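Local coordinates for PA0833-PD protein (Pseudomonas aeruginosa PAO1, PDB 6JFW) that probably binds peptidoglycan in the periplasm, through the OmpA C-like domain of a probable outer-membrane lipoprotein, at residues A[29-34]-A[131-136]; A[66-71]-A[106-111]. All blocks are in the same frame, centred on the assembly; numbering follows the deposited sequence.

Contact 1: residues A[29-34]-A[131-136]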
loop_
_atom_site.group_PDB
_atom_site.type_symbol
_atom_site.label_atom_id
_atom_site.label_comp_id
_atom_site.label_asym_id
_atom_site.label_seq_id
_atom_site.Cartn_x
_atom_site.Cartn_y
_atom_site.Cartn_z
ATOM N N LEU A 29 4.033 -3.331 3.505
ATOM C CA LEU A 29 2.629 -3.461 3.870
ATOM C C LEU A 29 1.821 -3.726 2.607
ATOM O O LEU A 29 1.825 -2.905 1.683
ATOM C CB LEU A 29 2.136 -2.199 4.577
ATOM C CG LEU A 29 3.013 -1.752 5.749
ATOM C CD1 LEU A 29 2.755 -0.301 6.103
ATOM C CD2 LEU A 29 2.776 -2.645 6.952
ATOM N N ILE A 30 1.144 -4.871 2.563
ATOM C CA ILE A 30 0.274 -5.233 1.448
ATOM C C ILE A 30 -1.145 -4.824 1.805
ATOM O O ILE A 30 -1.717 -5.326 2.779
ATOM C CB ILE A 30 0.331 -6.736 1.139
ATOM C CG1 ILE A 30 1.772 -7.208 0.957
ATOM C CG2 ILE A 30 -0.506 -7.042 -0.103
ATOM C CD1 ILE A 30 2.401 -6.736 -0.306
ATOM N N MET A 31 -1.721 -3.930 1.010
ATOM C CA MET A 31 -3.097 -3.495 1.214
ATOM C C MET A 31 -3.956 -4.005 0.065
ATOM O O MET A 31 -3.913 -3.439 -1.040
ATOM C CB MET A 31 -3.159 -1.969 1.317
ATOM C CG MET A 31 -2.296 -1.438 2.463
ATOM S SD MET A 31 -1.945 0.332 2.457
ATOM C CE MET A 31 -3.322 0.969 1.516
ATOM N N PRO A 32 -4.728 -5.075 0.259
ATOM C CA PRO A 32 -5.501 -5.641 -0.853
ATOM C C PRO A 32 -6.540 -4.658 -1.363
ATOM O O PRO A 32 -7.123 -3.883 -0.601
ATOM C CB PRO A 32 -6.163 -6.882 -0.238
ATOM C CG PRO A 32 -5.424 -7.144 1.038
ATOM C CD PRO A 32 -4.937 -5.815 1.514
ATOM N N GLY A 33 -6.771 -4.700 -2.675
ATOM C CA GLY A 33 -7.703 -3.764 -3.282
ATOM C C GLY A 33 -9.114 -3.898 -2.742
ATOM O O GLY A 33 -9.820 -2.902 -2.573
ATOM N N ASN A 34 -9.538 -5.130 -2.446
ATOM C CA ASN A 34 -10.929 -5.372 -2.073
ATOM C C ASN A 34 -11.304 -4.760 -0.730
ATOM O O ASN A 34 -12.497 -4.636 -0.434
ATOM C CB ASN A 34 -11.216 -6.874 -2.045
ATOM C CG ASN A 34 -10.556 -7.570 -0.872
ATOM O OD1 ASN A 34 -9.357 -7.418 -0.638
ATOM N ND2 ASN A 34 -11.341 -8.332 -0.118
ATOM N N ARG A 131 -4.381 -7.174 -7.425
ATOM C CA ARG A 131 -4.895 -5.816 -7.269
ATOM C C ARG A 131 -4.660 -5.377 -5.833
ATOM O O ARG A 131 -5.379 -5.781 -4.917
ATOM C CB ARG A 131 -6.374 -5.752 -7.627
ATOM C CG ARG A 131 -6.662 -5.963 -9.095
ATOM C CD ARG A 131 -8.112 -5.652 -9.401
ATOM N NE ARG A 131 -9.014 -6.559 -8.701
ATOM C CZ ARG A 131 -9.482 -7.689 -9.219
ATOM N NH1 ARG A 131 -10.299 -8.457 -8.512
ATOM N NH2 ARG A 131 -9.134 -8.049 -10.446
ATOM N N ARG A 132 -3.648 -4.539 -5.631
ATOM C CA ARG A 132 -3.215 -4.186 -4.290
ATOM C C ARG A 132 -2.391 -2.912 -4.360
ATOM O O ARG A 132 -1.927 -2.508 -5.430
ATOM C CB ARG A 132 -2.386 -5.311 -3.663
ATOM C CG ARG A 132 -0.967 -5.369 -4.218
ATOM C CD ARG A 132 -0.484 -6.792 -4.439
ATOM N NE ARG A 132 0.936 -6.823 -4.783
ATOM C CZ ARG A 132 1.412 -7.056 -6.002
ATOM N NH1 ARG A 132 0.585 -7.288 -7.011
ATOM N NH2 ARG A 132 2.723 -7.059 -6.211
ATOM N N VAL A 133 -2.213 -2.289 -3.201
ATOM C CA VAL A 133 -1.253 -1.208 -3.018
ATOM C C VAL A 133 -0.244 -1.667 -1.978
ATOM O O VAL A 133 -0.623 -2.231 -0.946
ATOM C CB VAL A 133 -1.933 0.105 -2.592
ATOM C CG1 VAL A 133 -0.900 1.094 -2.071
ATOM C CG2 VAL A 133 -2.693 0.708 -3.761
ATOM N N GLU A 134 1.037 -1.450 -2.261
ATOM C CA GLU A 134 2.115 -1.815 -1.359
ATOM C C GLU A 134 2.793 -0.555 -0.836
ATOM O O GLU A 134 3.041 0.388 -1.593
ATOM C CB GLU A 134 3.136 -2.718 -2.060
ATOM C CG GLU A 134 2.563 -4.075 -2.438
ATOM C CD GLU A 134 3.579 -5.019 -3.061
ATOM O OE1 GLU A 134 4.767 -4.647 -3.172
ATOM O OE2 GLU A 134 3.185 -6.150 -3.422
ATOM N N VAL A 135 3.070 -0.538 0.464
ATOM C CA VAL A 135 3.815 0.538 1.107
ATOM C C VAL A 135 5.137 -0.047 1.578
ATOM O O VAL A 135 5.168 -0.867 2.503
ATOM C CB VAL A 135 3.045 1.160 2.278
ATOM C CG1 VAL A 135 3.853 2.301 2.886
ATOM C CG2 VAL A 135 1.679 1.645 1.827
ATOM N N ASN A 136 6.229 0.369 0.947
ATOM C CA ASN A 136 7.562 -0.082 1.316
ATOM C C ASN A 136 8.231 0.968 2.192
ATOM O O ASN A 136 8.282 2.148 1.828
ATOM C CB ASN A 136 8.410 -0.359 0.074
ATOM C CG ASN A 136 7.743 -1.332 -0.881
ATOM O OD1 ASN A 136 7.485 -2.483 -0.531
ATOM N ND2 ASN A 136 7.470 -0.874 -2.097
HETATM O O HOH W 1 -7.890 -7.345 -3.991
#

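Contact 2: residues A[66-71]-A[106-111]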
loop_
_atom_site.group_PDB
_atom_site.type_symbol
_atom_site.label_atom_id
_atom_site.label_comp_id
_atom_site.label_asym_id
_atom_site.label_seq_id
_atom_site.Cartn_x
_atom_site.Cartn_y
_atom_site.Cartn_z
ATOM N N THR A 66 12.256 6.051 4.246
ATOM C CA THR A 66 11.471 6.554 3.131
ATOM C C THR A 66 10.222 5.708 2.970
ATOM O O THR A 66 10.194 4.526 3.324
ATOM C CB THR A 66 12.255 6.540 1.817
ATOM O OG1 THR A 66 12.614 5.193 1.484
ATOM C CG2 THR A 66 13.496 7.393 1.918
ATOM N N ILE A 67 9.186 6.324 2.415
ATOM C CA ILE A 67 7.898 5.680 2.216
ATOM C C ILE A 67 7.633 5.636 0.719
ATOM O O ILE A 67 7.533 6.683 0.068
ATOM C CB ILE A 67 6.782 6.416 2.971
ATOM C CG1 ILE A 67 7.149 6.496 4.455
ATOM C CG2 ILE A 67 5.450 5.712 2.777
ATOM C CD1 ILE A 67 6.449 7.591 5.217
ATOM N N GLU A 68 7.547 4.425 0.174
ATOM C CA GLU A 68 7.317 4.202 -1.247
ATOM C C GLU A 68 5.971 3.515 -1.409
ATOM O O GLU A 68 5.783 2.392 -0.927
ATOM C CB GLU A 68 8.432 3.348 -1.853
ATOM C CG GLU A 68 8.570 3.499 -3.352
ATOM C CD GLU A 68 8.961 2.211 -4.050
ATOM O OE1 GLU A 68 9.072 1.169 -3.372
ATOM O OE2 GLU A 68 9.160 2.244 -5.283
ATOM N N ILE A 69 5.039 4.182 -2.081
ATOM C CA ILE A 69 3.691 3.665 -2.284
ATOM C C ILE A 69 3.579 3.206 -3.729
ATOM O O ILE A 69 3.792 3.992 -4.660
ATOM C CB ILE A 69 2.627 4.716 -1.942
ATOM C CG1 ILE A 69 2.804 5.168 -0.490
ATOM C CG2 ILE A 69 1.233 4.148 -2.158
ATOM C CD1 ILE A 69 2.121 6.473 -0.167
ATOM N N VAL A 70 3.255 1.931 -3.919
ATOM C CA VAL A 70 3.271 1.305 -5.235
ATOM C C VAL A 70 1.925 0.633 -5.466
ATOM O O VAL A 70 1.496 -0.199 -4.657
ATOM C CB VAL A 70 4.414 0.287 -5.367
ATOM C CG1 VAL A 70 4.441 -0.278 -6.758
ATOM C CG2 VAL A 70 5.751 0.933 -5.027
ATOM N N GLY A 71 1.264 0.991 -6.563
ATOM C CA GLY A 71 0.006 0.380 -6.943
ATOM C C GLY A 71 0.218 -0.744 -7.943
ATOM O O GLY A 71 1.123 -0.694 -8.772
ATOM N N ARG A 106 8.592 12.851 2.213
ATOM C CA ARG A 106 9.022 11.496 2.532
ATOM C C ARG A 106 8.381 10.441 1.640
ATOM O O ARG A 106 8.768 9.270 1.717
ATOM C CB ARG A 106 8.716 11.176 3.998
ATOM C CG ARG A 106 9.582 11.935 4.982
ATOM C CD ARG A 106 9.259 11.534 6.404
ATOM N NE ARG A 106 9.423 10.100 6.613
ATOM C CZ ARG A 106 8.895 9.435 7.633
ATOM N NH1 ARG A 106 8.164 10.079 8.534
ATOM N NH2 ARG A 106 9.090 8.128 7.753
ATOM N N LEU A 107 7.435 10.829 0.791
ATOM C CA LEU A 107 6.625 9.900 0.018
ATOM C C LEU A 107 7.026 9.919 -1.450
ATOM O O LEU A 107 7.321 10.978 -2.011
ATOM C CB LEU A 107 5.138 10.249 0.130
ATOM C CG LEU A 107 4.292 9.675 1.266
ATOM C CD1 LEU A 107 5.036 9.703 2.581
ATOM C CD2 LEU A 107 3.004 10.466 1.371
ATOM N N SER A 108 7.032 8.741 -2.063
ATOM C CA SER A 108 7.061 8.604 -3.511
ATOM C C SER A 108 6.008 7.579 -3.902
ATOM O O SER A 108 5.716 6.654 -3.139
ATOM C CB SER A 108 8.444 8.179 -4.028
ATOM O OG SER A 108 8.758 6.853 -3.643
ATOM N N THR A 109 5.405 7.765 -5.074
ATOM C CA THR A 109 4.358 6.852 -5.510
ATOM C C THR A 109 4.579 6.435 -6.953
ATOM O O THR A 109 5.040 7.227 -7.781
ATOM C CB THR A 109 2.951 7.455 -5.375
ATOM O OG1 THR A 109 2.646 8.239 -6.534
ATOM C CG2 THR A 109 2.849 8.322 -4.137
ATOM N N ARG A 110 4.243 5.179 -7.236
ATOM C CA ARG A 110 4.290 4.621 -8.575
ATOM C C ARG A 110 3.051 3.776 -8.802
ATOM O O ARG A 110 2.443 3.265 -7.856
ATOM C CB ARG A 110 5.533 3.752 -8.786
ATOM C CG ARG A 110 6.708 4.166 -7.939
ATOM C CD ARG A 110 7.917 3.277 -8.172
ATOM N NE ARG A 110 8.015 2.825 -9.552
ATOM C CZ ARG A 110 8.050 1.546 -9.913
ATOM N NH1 ARG A 110 8.138 1.220 -11.188
ATOM N NH2 ARG A 110 8.000 0.594 -8.996
ATOM N N GLY A 111 2.669 3.653 -10.065
ATOM C CA GLY A 111 1.827 2.567 -10.529
ATOM C C GLY A 111 2.716 1.591 -11.279
ATOM O O GLY A 111 3.622 2.004 -12.008
HETATM O O HOH W 2 10.356 7.316 -1.328
HETATM O O HOH W 3 9.350 5.090 -5.803
#

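Contact 1: residues A[29-34]-A[131-136]
E134 OE2, against which the I30 CD1 methyl rests at 3.3 Å, accepts hydrogen bonds from R132 NE (2.7 Å) and R132 NH2 (3.0 Å), side-on, within a salt bridge. This oxygen lies nearly in the guanidinium plane, at its edge, while both nitrogens approach from the same face of the carboxylate, NE 32° out of its plane. The extended E134 chain (chi2 -177°) runs alongside I30. Y72 makes a cation-pi contact with R132, whose NH2 also reaches Q116 O.

Between the face carrying I30, R132 and E134 and that of L29, M31, V133 and V135, the backbones form an antiparallel ladder, strand axes 161° apart. L29 and V135 exchange two bonds, as do M31 and V133; the shortest, M31 N to V133 O, is 2.8 Å. Where the strand ends, G33 N donates to R131 O (2.9 Å), and water 1 bridges that oxygen to N34 N.

On the second, apolar face M31 SD crosses to V135 CG2 (3.9 Å), and L29 CD1 meets V135 CB (4.1 Å). L55 and F59 of helix 49-61 pack on L29, F59 also on V135. Strand 132-139 antiparallel to 26-32, backed by this helix, is consistent with the alpha/beta fold of OmpA C-like domains.

Contact 2: residues A[66-71]-A[106-111]
I69 is clasped by two backbone bonds to strand 107-111, which with strand 65-72 forms the parallel pair of a beta-alpha-beta unit connected by helix 79-99. I69 N gives an almost straight bond to S108 O (2.8 Å, 179° at the hydrogen), and I69 O accepts from R110 N at 2.9 Å. I67 repeats the pattern with R106 O and S108 N, and G71 N adds a fifth bond to R110 O. The axes diverge by only 15°, and the register runs in step from I67-L107 to G71-G111.

I67 CD1 touches two partners: L107 CD1 at 3.7 Å and, beyond the strand's start, one face of the R106 guanidinium, 3.6 Å above its plane and offset toward the rim. I69 CD1 crosses to L107 CG. R106 is held by backbone oxygens of F59, Y62 and N65, while A90 and A94 of the connecting helix back I69.

On the face carrying E68 and S108, N136 holds E68 OE1, and E68 OE2 lies 3.3 Å from R110 CD. A chi1 of 68° places S108 OG against E68 CG (3.4 Å) and within hydrogen-bonding distance of two waters: one donates to I67 O, the other, 2.9 Å from S108 OG, to E68 OE2.

The two contacts, with centres about 12 Å apart, lie in one mixed sheet ordered 19-23, 26-32, 132-139, 65-72, 107-111. Strands 132-139 and 65-72 are neighbours there, joined by probable hydrogen bonds E134 N to V70 O (2.7 Å) and N136 N to E68 O (2.8 Å), with V133 CG1 packed on I69 CG2. In sequence, contact 2 falls wholly between the two halves of contact 1: 29-34 comes first, then 66-71 and 106-111, and finally 131-136. Thus the last strand is inserted between the second and third, uniting the antiparallel N-terminal part with the parallel beta-alpha-beta unit in a single OmpA C-like domain, consistent with a compact peptidoglycan-binding module.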